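PDB 2G3W: hypothetical protein XAC2396, which is of unknown function but has a compact fold built around a variation of the PD-(D/E)XK nuclease motif. Local coordinates for residues E11-D16 and Y22-L27; L29-H32 and T36-R39; D153-I156 and V161-L164. All coordinates share one frame; numbering follows the deposited sequence.

From the N terminus the chain runs along strand 6-16, turns and returns along strand 21-31; contact 1 closes this first hairpin. Strand 21-31 then leads directly into contact 2, where its last residues meet the first turn of helix 37-49 across a short loop. Contact 3 comes much later and closes a second hairpin, strands 149-157 and 160-165. The three follow one another in series, with none enclosing or crossing another. In space, however, contacts 1 and 3 touch, because strand 149-157 pairs with strand 6-16: Ser-15 N lies 2.8 Å from Val-154 O. Contact 2 stands apart, its centre about 20 Å from that of contact 3.

Contact 1 of 3, residues E11-D16 and Y22-L27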
ATOM      1  N   GLU A  11       8.060 -27.641   0.773  1.00 36.89           N
ATOM      2  CA  GLU A  11       8.648 -27.328  -0.523  1.00 37.70           C
ATOM      3  C   GLU A  11       7.809 -26.217  -1.151  1.00 37.21           C
ATOM      4  O   GLU A  11       6.579 -26.348  -1.280  1.00 36.77           O
ATOM      5  CB  GLU A  11       8.687 -28.552  -1.423  1.00 38.16           C
ATOM      6  CG  GLU A  11       9.211 -29.829  -0.743  1.00 42.87           C
ATOM      7  CD  GLU A  11      10.728 -29.827  -0.475  1.00 49.15           C
ATOM      8  OE1 GLU A  11      11.507 -29.338  -1.334  1.00 51.03           O
ATOM      9  OE2 GLU A  11      11.142 -30.340   0.596  1.00 51.11           O
ATOM     10  N   LEU A  12       8.469 -25.121  -1.512  1.00 36.66           N
ATOM     11  CA  LEU A  12       7.777 -23.988  -2.125  1.00 36.49           C
ATOM     12  C   LEU A  12       8.259 -23.745  -3.548  1.00 36.93           C
ATOM     13  O   LEU A  12       9.451 -23.508  -3.781  1.00 36.89           O
ATOM     14  CB  LEU A  12       7.969 -22.714  -1.286  1.00 36.73           C
ATOM     15  CG  LEU A  12       7.601 -22.715   0.206  1.00 35.50           C
ATOM     16  CD1 LEU A  12       7.963 -21.394   0.862  1.00 36.31           C
ATOM     17  CD2 LEU A  12       6.121 -23.022   0.388  1.00 35.95           C
ATOM     18  N   GLN A  13       7.334 -23.842  -4.497  1.00 37.07           N
ATOM     19  CA  GLN A  13       7.578 -23.402  -5.852  1.00 37.26           C
ATOM     20  C   GLN A  13       6.898 -22.052  -6.034  1.00 37.00           C
ATOM     21  O   GLN A  13       5.671 -21.968  -6.132  1.00 36.87           O
ATOM     22  CB  GLN A  13       7.080 -24.421  -6.872  1.00 37.61           C
ATOM     23  CG  GLN A  13       7.622 -24.174  -8.284  1.00 40.84           C
ATOM     24  CD  GLN A  13       9.137 -24.311  -8.386  1.00 43.34           C
ATOM     25  OE1 GLN A  13       9.676 -25.416  -8.383  1.00 45.68           O
ATOM     26  NE2 GLN A  13       9.821 -23.185  -8.508  1.00 44.14           N
ATOM     27  N   ILE A  14       7.721 -21.009  -6.061  1.00 36.82           N
ATOM     28  CA  ILE A  14       7.275 -19.609  -5.994  1.00 36.79           C
ATOM     29  C   ILE A  14       7.312 -18.960  -7.381  1.00 37.80           C
ATOM     30  O   ILE A  14       8.280 -19.098  -8.125  1.00 37.23           O
ATOM     31  CB  ILE A  14       8.118 -18.805  -4.984  1.00 36.35           C
ATOM     32  CG1 ILE A  14       8.101 -19.497  -3.617  1.00 34.31           C
ATOM     33  CG2 ILE A  14       7.621 -17.325  -4.877  1.00 34.86           C
ATOM     34  CD1 ILE A  14       8.771 -18.701  -2.518  1.00 31.56           C
ATOM     35  N   SER A  15       6.212 -18.297  -7.721  1.00 38.64           N
ATOM     36  CA  SER A  15       6.085 -17.531  -8.948  1.00 39.56           C
ATOM     37  C   SER A  15       5.597 -16.152  -8.559  1.00 39.99           C
ATOM     38  O   SER A  15       4.391 -15.909  -8.433  1.00 39.78           O
ATOM     39  CB  SER A  15       5.094 -18.194  -9.889  1.00 39.55           C
ATOM     40  OG  SER A  15       5.602 -19.426 -10.336  1.00 40.73           O
ATOM     41  N   ASP A  16       6.547 -15.254  -8.345  1.00 40.82           N
ATOM     42  CA  ASP A  16       6.219 -13.909  -7.916  1.00 41.81           C
ATOM     43  C   ASP A  16       6.356 -12.968  -9.107  1.00 43.13           C
ATOM     44  O   ASP A  16       7.461 -12.559  -9.453  1.00 42.81           O
ATOM     45  CB  ASP A  16       7.138 -13.476  -6.772  1.00 40.97           C
ATOM     46  CG  ASP A  16       6.710 -12.152  -6.137  1.00 40.63           C
ATOM     47  OD1 ASP A  16       6.055 -11.309  -6.782  1.00 40.87           O
ATOM     48  OD2 ASP A  16       7.028 -11.950  -4.957  1.00 38.50           O
ATOM     49  N   TYR A  22      11.334 -16.129  -9.226  1.00 47.16           N
ATOM     50  CA  TYR A  22      10.966 -17.522  -9.488  1.00 46.68           C
ATOM     51  C   TYR A  22      12.061 -18.387  -8.887  1.00 45.88           C
ATOM     52  O   TYR A  22      13.213 -18.314  -9.311  1.00 45.84           O
ATOM     53  CB  TYR A  22      10.798 -17.767 -11.005  1.00 47.39           C
ATOM     54  CG  TYR A  22       9.894 -16.728 -11.615  1.00 48.30           C
ATOM     55  CD1 TYR A  22       8.513 -16.897 -11.603  1.00 49.98           C
ATOM     56  CD2 TYR A  22      10.408 -15.537 -12.125  1.00 48.46           C
ATOM     57  CE1 TYR A  22       7.664 -15.917 -12.102  1.00 50.35           C
ATOM     58  CE2 TYR A  22       9.569 -14.554 -12.632  1.00 49.20           C
ATOM     59  CZ  TYR A  22       8.196 -14.752 -12.617  1.00 49.36           C
ATOM     60  OH  TYR A  22       7.346 -13.789 -13.113  1.00 49.91           O
ATOM     61  N   ALA A  23      11.715 -19.166  -7.864  1.00 44.63           N
ATOM     62  CA  ALA A  23      12.681 -20.087  -7.267  1.00 43.52           C
ATOM     63  C   ALA A  23      11.998 -21.195  -6.496  1.00 42.75           C
ATOM     64  O   ALA A  23      10.804 -21.096  -6.176  1.00 42.50           O
ATOM     65  CB  ALA A  23      13.673 -19.339  -6.376  1.00 43.87           C
ATOM     66  N   ASN A  24      12.770 -22.243  -6.210  1.00 41.40           N
ATOM     67  CA  ASN A  24      12.325 -23.377  -5.410  1.00 40.62           C
ATOM     68  C   ASN A  24      13.054 -23.462  -4.071  1.00 39.75           C
ATOM     69  O   ASN A  24      14.289 -23.368  -4.021  1.00 39.33           O
ATOM     70  CB  ASN A  24      12.511 -24.695  -6.157  1.00 41.41           C
ATOM     71  CG  ASN A  24      11.737 -25.831  -5.513  1.00 42.61           C
ATOM     72  OD1 ASN A  24      12.261 -26.566  -4.668  1.00 43.69           O
ATOM     73  ND2 ASN A  24      10.468 -25.958  -5.887  1.00 44.41           N
ATOM     74  N   HIS A  25      12.275 -23.668  -3.006  1.00 37.56           N
ATOM     75  CA  HIS A  25      12.792 -23.716  -1.644  1.00 37.09           C
ATOM     76  C   HIS A  25      12.374 -24.978  -0.904  1.00 36.13           C
ATOM     77  O   HIS A  25      11.185 -25.251  -0.748  1.00 35.91           O
ATOM     78  CB  HIS A  25      12.325 -22.485  -0.847  1.00 37.81           C
ATOM     79  CG  HIS A  25      12.921 -21.209  -1.331  1.00 38.45           C
ATOM     80  ND1 HIS A  25      14.118 -20.723  -0.852  1.00 40.34           N
ATOM     81  CD2 HIS A  25      12.518 -20.345  -2.293  1.00 40.77           C
ATOM     82  CE1 HIS A  25      14.400 -19.583  -1.464  1.00 40.89           C
ATOM     83  NE2 HIS A  25      13.444 -19.333  -2.343  1.00 38.40           N
ATOM     84  N   SER A  26      13.379 -25.726  -0.455  1.00 34.03           N
ATOM     85  CA  SER A  26      13.192 -26.866   0.409  1.00 33.62           C
ATOM     86  C   SER A  26      13.403 -26.420   1.842  1.00 33.33           C
ATOM     87  O   SER A  26      14.533 -26.129   2.250  1.00 32.74           O
ATOM     88  CB  SER A  26      14.203 -27.958   0.039  1.00 33.39           C
ATOM     89  OG  SER A  26      13.934 -29.137   0.754  1.00 34.34           O
ATOM     90  N   LEU A  27      12.311 -26.346   2.602  1.00 32.53           N
ATOM     91  CA  LEU A  27      12.355 -25.803   3.944  1.00 32.41           C
ATOM     92  C   LEU A  27      12.057 -26.838   5.033  1.00 32.40           C
ATOM     93  O   LEU A  27      11.378 -27.827   4.787  1.00 32.36           O
ATOM     94  CB  LEU A  27      11.333 -24.653   4.071  1.00 32.09           C
ATOM     95  CG  LEU A  27      11.527 -23.467   3.116  1.00 32.53           C
ATOM     96  CD1 LEU A  27      10.473 -22.457   3.410  1.00 33.27           C
ATOM     97  CD2 LEU A  27      12.909 -22.839   3.234  1.00 35.64           C
TER
HETATM   98  O   HOH W   1      12.371 -29.661   2.890  1.00 37.63           O
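Leu-12 and His-25 face each other as a hydrogen-bonded antiparallel pair, and each satisfies the other's backbone: Leu-12 N donates to His-25 O at 2.8 Å, and His-25 N returns a bond to Leu-12 O at 2.9 Å. One pair further on the exchange is unequal. Ile-14 N reaches Ala-23 O at 3.1 Å and nearly straight, at 167°, whereas the return bond from Ala-23 N to Ile-14 O is long and weak. The other edge of strand 6-16 is paired too: the backbones of Glu-11, Gln-13 and Ser-15 bond to strand 149-157.

On the face carrying Glu-11, Gln-13, Tyr-22 and Asn-24, polar side chains meet across the strands. Gln-13 bends at chi2 (63°), folding its amide across that of Asn-24; Asn-24 ND2 then donates to Gln-13 OE1 at 2.7 Å. The bond is short but poorly directed, since the donor stands above the carbonyl plane and the N-H...O angle is only 137°. At the other end, one water collects three bonds: it donates to Glu-11 OE2 and to the carbonyl O of Leu-27, and accepts from Ser-26 OG, thereby joining a carboxylate, a hydroxyl and the backbone. Near the turn, the ring of Tyr-22 lies obliquely by Ser-15, Tyr-22 CD1 to Ser-15 CA 3.7 Å, and also packs on Tyr-74 of the second subunit.

The face of Leu-12, Ile-14, Ala-23 and His-25 is largely apolar, His-25 being the polar member. Leu-12 CD1 meets Leu-27 CD1 at 3.7 Å, the two side chains crossing at about a right angle where helix 37-49 packs on both. His-25 NE2 is bonded to Tyr-21 OH, and Asp-16 OD1 accepts from Arg-19 N within the turn. Together these features make a two-faced antiparallel beta hairpin at one border of the chain's mixed sheet.

Contact 2 of 3, residues L29-H32 and T36-R39; sequences LAQH and TDER
Strand 21-31 ends and helix 37-49 begins without pairing of their backbones, the nearest CA atoms, those of Gln-31 and Thr-36, being 8.0 Å apart. The gap is bridged by the side chains of Gln-31 and Asp-37. Gln-31 runs fully stretched, its chi1 (-177°) and chi2 (169°) both close to trans, which carries the amide to the start of the helix. There Gln-31 NE2 donates to Asp-37 OD1 at 3.0 Å along an almost straight N-H line of 168°. The carboxylate oxygen lies in the amide plane and accepts the bond through its anti lone pair, the one away from OD2, although the two flat groups are turned well out of parallel. NE2 also bonds to the carbonyl O of Glu-35, while OE1 accepts from Arg-8 NE, so the buried amide is held at both ends. Thr-36 is the N-cap: its OG1 accepts from Arg-39 N at 3.0 Å. The contact therefore sits at the corner where strand 21-31, outermost in this chain's sheet, hands over to helix 37-49, with Leu-29 packed on Leu-40 and Leu-44 of that helix and on Ala-10 of strand 6-16.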
ATOM      1  N   LEU A  29      10.807 -26.523   9.199  1.00 33.87           N
ATOM      2  CA  LEU A  29      10.283 -25.632  10.237  1.00 34.07           C
ATOM      3  C   LEU A  29      10.053 -26.400  11.500  1.00 34.05           C
ATOM      4  O   LEU A  29       9.351 -27.421  11.490  1.00 34.78           O
ATOM      5  CB  LEU A  29       8.955 -24.962   9.814  1.00 33.53           C
ATOM      6  CG  LEU A  29       8.910 -24.009   8.632  1.00 32.48           C
ATOM      7  CD1 LEU A  29       8.624 -24.822   7.367  1.00 31.16           C
ATOM      8  CD2 LEU A  29       7.801 -22.980   8.885  1.00 30.94           C
ATOM      9  N   ALA A  30      10.679 -25.941  12.582  1.00 34.79           N
ATOM     10  CA  ALA A  30      10.463 -26.540  13.895  1.00 35.15           C
ATOM     11  C   ALA A  30       9.263 -25.828  14.491  1.00 35.30           C
ATOM     12  O   ALA A  30       9.330 -24.647  14.720  1.00 36.76           O
ATOM     13  CB  ALA A  30      11.678 -26.344  14.791  1.00 34.93           C
ATOM     14  N   GLN A  31       8.173 -26.538  14.740  1.00 36.30           N
ATOM     15  CA  GLN A  31       6.987 -25.918  15.351  1.00 36.22           C
ATOM     16  C   GLN A  31       7.068 -25.974  16.881  1.00 36.93           C
ATOM     17  O   GLN A  31       6.976 -27.044  17.474  1.00 36.36           O
ATOM     18  CB  GLN A  31       5.703 -26.606  14.896  1.00 35.93           C
ATOM     19  CG  GLN A  31       4.440 -25.935  15.453  1.00 34.48           C
ATOM     20  CD  GLN A  31       3.165 -26.436  14.791  1.00 34.93           C
ATOM     21  OE1 GLN A  31       3.201 -27.335  13.957  1.00 34.13           O
ATOM     22  NE2 GLN A  31       2.030 -25.840  15.156  1.00 33.54           N
ATOM     23  N   HIS A  32       7.252 -24.812  17.498  1.00 38.55           N
ATOM     24  CA  HIS A  32       7.361 -24.695  18.964  1.00 40.29           C
ATOM     25  C   HIS A  32       6.071 -25.225  19.598  1.00 39.98           C
ATOM     26  O   HIS A  32       5.006 -25.094  19.005  1.00 39.00           O
ATOM     27  CB  HIS A  32       7.585 -23.213  19.327  1.00 41.58           C
ATOM     28  CG  HIS A  32       7.779 -22.960  20.796  1.00 44.70           C
ATOM     29  ND1 HIS A  32       9.023 -22.930  21.393  1.00 47.70           N
ATOM     30  CD2 HIS A  32       6.883 -22.708  21.783  1.00 47.42           C
ATOM     31  CE1 HIS A  32       8.882 -22.688  22.686  1.00 48.57           C
ATOM     32  NE2 HIS A  32       7.594 -22.552  22.948  1.00 48.54           N
ATOM     33  N   THR A  36       0.835 -22.203  17.236  1.00 36.69           N
ATOM     34  CA  THR A  36      -0.344 -22.850  16.632  1.00 35.87           C
ATOM     35  C   THR A  36      -0.031 -23.241  15.207  1.00 35.25           C
ATOM     36  O   THR A  36       0.911 -22.692  14.595  1.00 34.54           O
ATOM     37  CB  THR A  36      -1.572 -21.913  16.570  1.00 36.57           C
ATOM     38  OG1 THR A  36      -1.214 -20.684  15.906  1.00 36.14           O
ATOM     39  CG2 THR A  36      -2.125 -21.628  17.965  1.00 37.44           C
ATOM     40  N   ASP A  37      -0.836 -24.147  14.657  1.00 34.04           N
ATOM     41  CA  ASP A  37      -0.776 -24.465  13.216  1.00 33.74           C
ATOM     42  C   ASP A  37      -0.929 -23.224  12.332  1.00 32.84           C
ATOM     43  O   ASP A  37      -0.201 -23.041  11.355  1.00 33.65           O
ATOM     44  CB  ASP A  37      -1.862 -25.483  12.871  1.00 33.41           C
ATOM     45  CG  ASP A  37      -1.599 -26.836  13.470  1.00 32.88           C
ATOM     46  OD1 ASP A  37      -0.522 -27.081  14.071  1.00 32.93           O
ATOM     47  OD2 ASP A  37      -2.480 -27.682  13.322  1.00 35.55           O
ATOM     48  N   GLU A  38      -1.895 -22.373  12.676  1.00 32.71           N
ATOM     49  CA  GLU A  38      -2.089 -21.094  12.005  1.00 31.09           C
ATOM     50  C   GLU A  38      -0.799 -20.241  12.003  1.00 30.96           C
ATOM     51  O   GLU A  38      -0.390 -19.773  10.956  1.00 31.23           O
ATOM     52  CB  GLU A  38      -3.219 -20.309  12.679  1.00 32.04           C
ATOM     53  CG  GLU A  38      -3.466 -18.911  12.085  1.00 29.73           C
ATOM     54  CD  GLU A  38      -4.653 -18.158  12.729  1.00 32.57           C
ATOM     55  OE1 GLU A  38      -5.119 -18.554  13.815  1.00 32.67           O
ATOM     56  OE2 GLU A  38      -5.126 -17.161  12.145  1.00 33.61           O
ATOM     57  N   ARG A  39      -0.179 -20.021  13.165  1.00 31.07           N
ATOM     58  CA  ARG A  39       1.062 -19.198  13.232  1.00 30.52           C
ATOM     59  C   ARG A  39       2.158 -19.839  12.414  1.00 30.18           C
ATOM     60  O   ARG A  39       2.878 -19.136  11.686  1.00 30.90           O
ATOM     61  CB  ARG A  39       1.572 -19.065  14.668  1.00 30.78           C
ATOM     62  CG  ARG A  39       2.621 -17.949  14.823  1.00 30.41           C
ATOM     63  CD  ARG A  39       3.084 -17.889  16.274  1.00 36.08           C
ATOM     64  NE  ARG A  39       4.010 -16.779  16.502  1.00 39.30           N
ATOM     65  CZ  ARG A  39       5.268 -16.737  16.076  1.00 43.32           C
ATOM     66  NH1 ARG A  39       5.801 -17.776  15.403  1.00 42.07           N
ATOM     67  NH2 ARG A  39       6.011 -15.656  16.351  1.00 42.57           N
TER

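Contact 3 of 3, residues D153-I156 and V161-L164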
ATOM      1  N   ASP A 153       2.607 -24.460  -4.402  1.00 35.19           N
ATOM      2  CA  ASP A 153       2.798 -23.389  -5.363  1.00 35.01           C
ATOM      3  C   ASP A 153       2.332 -22.140  -4.690  1.00 35.26           C
ATOM      4  O   ASP A 153       1.231 -22.112  -4.124  1.00 33.67           O
ATOM      5  CB  ASP A 153       1.949 -23.623  -6.611  1.00 36.35           C
ATOM      6  CG  ASP A 153       2.408 -24.825  -7.398  1.00 37.22           C
ATOM      7  OD1 ASP A 153       3.627 -24.968  -7.628  1.00 41.18           O
ATOM      8  OD2 ASP A 153       1.550 -25.634  -7.784  1.00 41.16           O
ATOM      9  N   VAL A 154       3.206 -21.140  -4.694  1.00 34.55           N
ATOM     10  CA  VAL A 154       2.884 -19.817  -4.206  1.00 35.51           C
ATOM     11  C   VAL A 154       2.919 -18.902  -5.414  1.00 36.05           C
ATOM     12  O   VAL A 154       3.987 -18.670  -6.012  1.00 36.25           O
ATOM     13  CB  VAL A 154       3.889 -19.328  -3.142  1.00 34.99           C
ATOM     14  CG1 VAL A 154       3.316 -18.110  -2.393  1.00 35.92           C
ATOM     15  CG2 VAL A 154       4.232 -20.452  -2.158  1.00 34.02           C
ATOM     16  N   ILE A 155       1.740 -18.434  -5.800  1.00 36.01           N
ATOM     17  CA  ILE A 155       1.599 -17.591  -6.967  1.00 36.77           C
ATOM     18  C   ILE A 155       1.337 -16.155  -6.449  1.00 36.92           C
ATOM     19  O   ILE A 155       0.327 -15.913  -5.770  1.00 37.01           O
ATOM     20  CB  ILE A 155       0.461 -18.092  -7.877  1.00 36.77           C
ATOM     21  CG1 ILE A 155       0.913 -19.324  -8.673  1.00 37.61           C
ATOM     22  CG2 ILE A 155       0.041 -17.019  -8.871  1.00 38.35           C
ATOM     23  CD1 ILE A 155      -0.193 -20.268  -8.999  1.00 40.60           C
ATOM     24  N   ILE A 156       2.256 -15.236  -6.744  1.00 37.05           N
ATOM     25  CA  ILE A 156       2.109 -13.826  -6.331  1.00 37.87           C
ATOM     26  C   ILE A 156       2.005 -12.937  -7.566  1.00 39.32           C
ATOM     27  O   ILE A 156       2.829 -13.044  -8.484  1.00 39.75           O
ATOM     28  CB  ILE A 156       3.245 -13.380  -5.389  1.00 37.95           C
ATOM     29  CG1 ILE A 156       3.387 -14.387  -4.232  1.00 36.86           C
ATOM     30  CG2 ILE A 156       2.986 -11.957  -4.871  1.00 36.61           C
ATOM     31  CD1 ILE A 156       4.587 -14.129  -3.291  1.00 38.52           C
ATOM     32  N   VAL A 161      -1.753 -13.082  -3.170  1.00 40.88           N
ATOM     33  CA  VAL A 161      -0.976 -14.302  -2.976  1.00 40.60           C
ATOM     34  C   VAL A 161      -1.904 -15.504  -2.911  1.00 40.17           C
ATOM     35  O   VAL A 161      -2.914 -15.477  -2.210  1.00 39.98           O
ATOM     36  CB  VAL A 161      -0.009 -14.207  -1.729  1.00 40.31           C
ATOM     37  CG1 VAL A 161      -0.762 -13.870  -0.481  1.00 42.04           C
ATOM     38  CG2 VAL A 161       0.837 -15.505  -1.553  1.00 39.19           C
ATOM     39  N   GLN A 162      -1.561 -16.533  -3.681  1.00 39.45           N
ATOM     40  CA  GLN A 162      -2.205 -17.846  -3.626  1.00 38.93           C
ATOM     41  C   GLN A 162      -1.222 -18.902  -3.143  1.00 38.83           C
ATOM     42  O   GLN A 162      -0.101 -19.003  -3.645  1.00 38.56           O
ATOM     43  CB  GLN A 162      -2.792 -18.271  -4.994  1.00 38.96           C
ATOM     44  CG  GLN A 162      -3.501 -19.638  -4.926  1.00 38.83           C
ATOM     45  CD  GLN A 162      -4.095 -20.142  -6.242  1.00 40.03           C
ATOM     46  OE1 GLN A 162      -3.847 -19.596  -7.324  1.00 41.19           O
ATOM     47  NE2 GLN A 162      -4.885 -21.210  -6.146  1.00 39.03           N
HETATM   48  N   MSE A 163      -1.665 -19.696  -2.168  1.00 37.93           N
HETATM   49  CA  MSE A 163      -0.910 -20.810  -1.655  1.00 37.35           C
HETATM   50  C   MSE A 163      -1.655 -22.060  -2.073  1.00 36.65           C
HETATM   51  O   MSE A 163      -2.723 -22.383  -1.520  1.00 36.39           O
HETATM   52  CB  MSE A 163      -0.831 -20.721  -0.142  1.00 37.38           C
HETATM   53  CG  MSE A 163       0.054 -19.573   0.338  1.00 38.91           C
HETATM   54 SE   MSE A 163       1.874 -20.177   0.583  0.80 45.73          SE
HETATM   55  CE  MSE A 163       1.539 -21.070   2.228  1.00 40.80           C
ATOM     56  N   LEU A 164      -1.108 -22.743  -3.070  1.00 36.08           N
ATOM     57  CA  LEU A 164      -1.797 -23.869  -3.678  1.00 36.33           C
ATOM     58  C   LEU A 164      -1.101 -25.227  -3.457  1.00 35.73           C
ATOM     59  O   LEU A 164       0.054 -25.422  -3.828  1.00 35.71           O
ATOM     60  CB  LEU A 164      -2.012 -23.608  -5.177  1.00 36.08           C
ATOM     61  CG  LEU A 164      -2.587 -24.783  -5.974  1.00 38.29           C
ATOM     62  CD1 LEU A 164      -4.065 -24.975  -5.667  1.00 40.02           C
ATOM     63  CD2 LEU A 164      -2.359 -24.563  -7.459  1.00 40.99           C
TER
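Val-154 lies at the apolar centre, with one methyl for each of two partners on the opposite strand. Its CG2 meets the selenium of Met-163, a selenomethionine, at 3.6 Å, while CG1 lies against Val-161 CG2 at 3.7 Å. With chi1 at -165° the two methyls are spread along the strand direction, one toward each neighbour. Val-161 CG2 is shared in its turn, because Ile-156 CG1, two residues beyond Val-154 on the same strand and face, also reaches it, at 3.9 Å. The bend at chi2 (-91°) sets the Met-163 selenium beside Val-154, and a further bend at chi3 turns the terminal methyl. All these groups rise from the same face and run side by side; helix 37-49 covers them, Ala-48 against Val-154, Leu-49 against Ile-156 and Leu-45 against both Val-161 and Met-163.

The backbones that carry them form an antiparallel beta hairpin of strands 149-157 and 160-165, placed in the mixed sheet between strand 6-16 on one flank and strand 168-176 on the other. Four bonds join the two segments. Leu-164 N to Asp-153 O is the shortest, at 2.6 Å, and Asp-153 N bonds back to Leu-164 O. Ile-155 N to Gln-162 O and Gln-162 N to Ile-155 O are both 2.9 Å. Between them the alpha carbon of Val-154 makes a C-H...O contact with Gln-162 O, at 3.1 Å.

The face away from the helix is more polar and only partly exposed. Gln-162 extends beside Ile-155, its OE1 4.1 Å from Ile-155 CD1, and its NE2 is bonded to Ser-169 OG on strand 168-176. At the far end Asp-153 runs alongside Leu-164, and its carboxylate also packs on Gln-13 of strand 6-16.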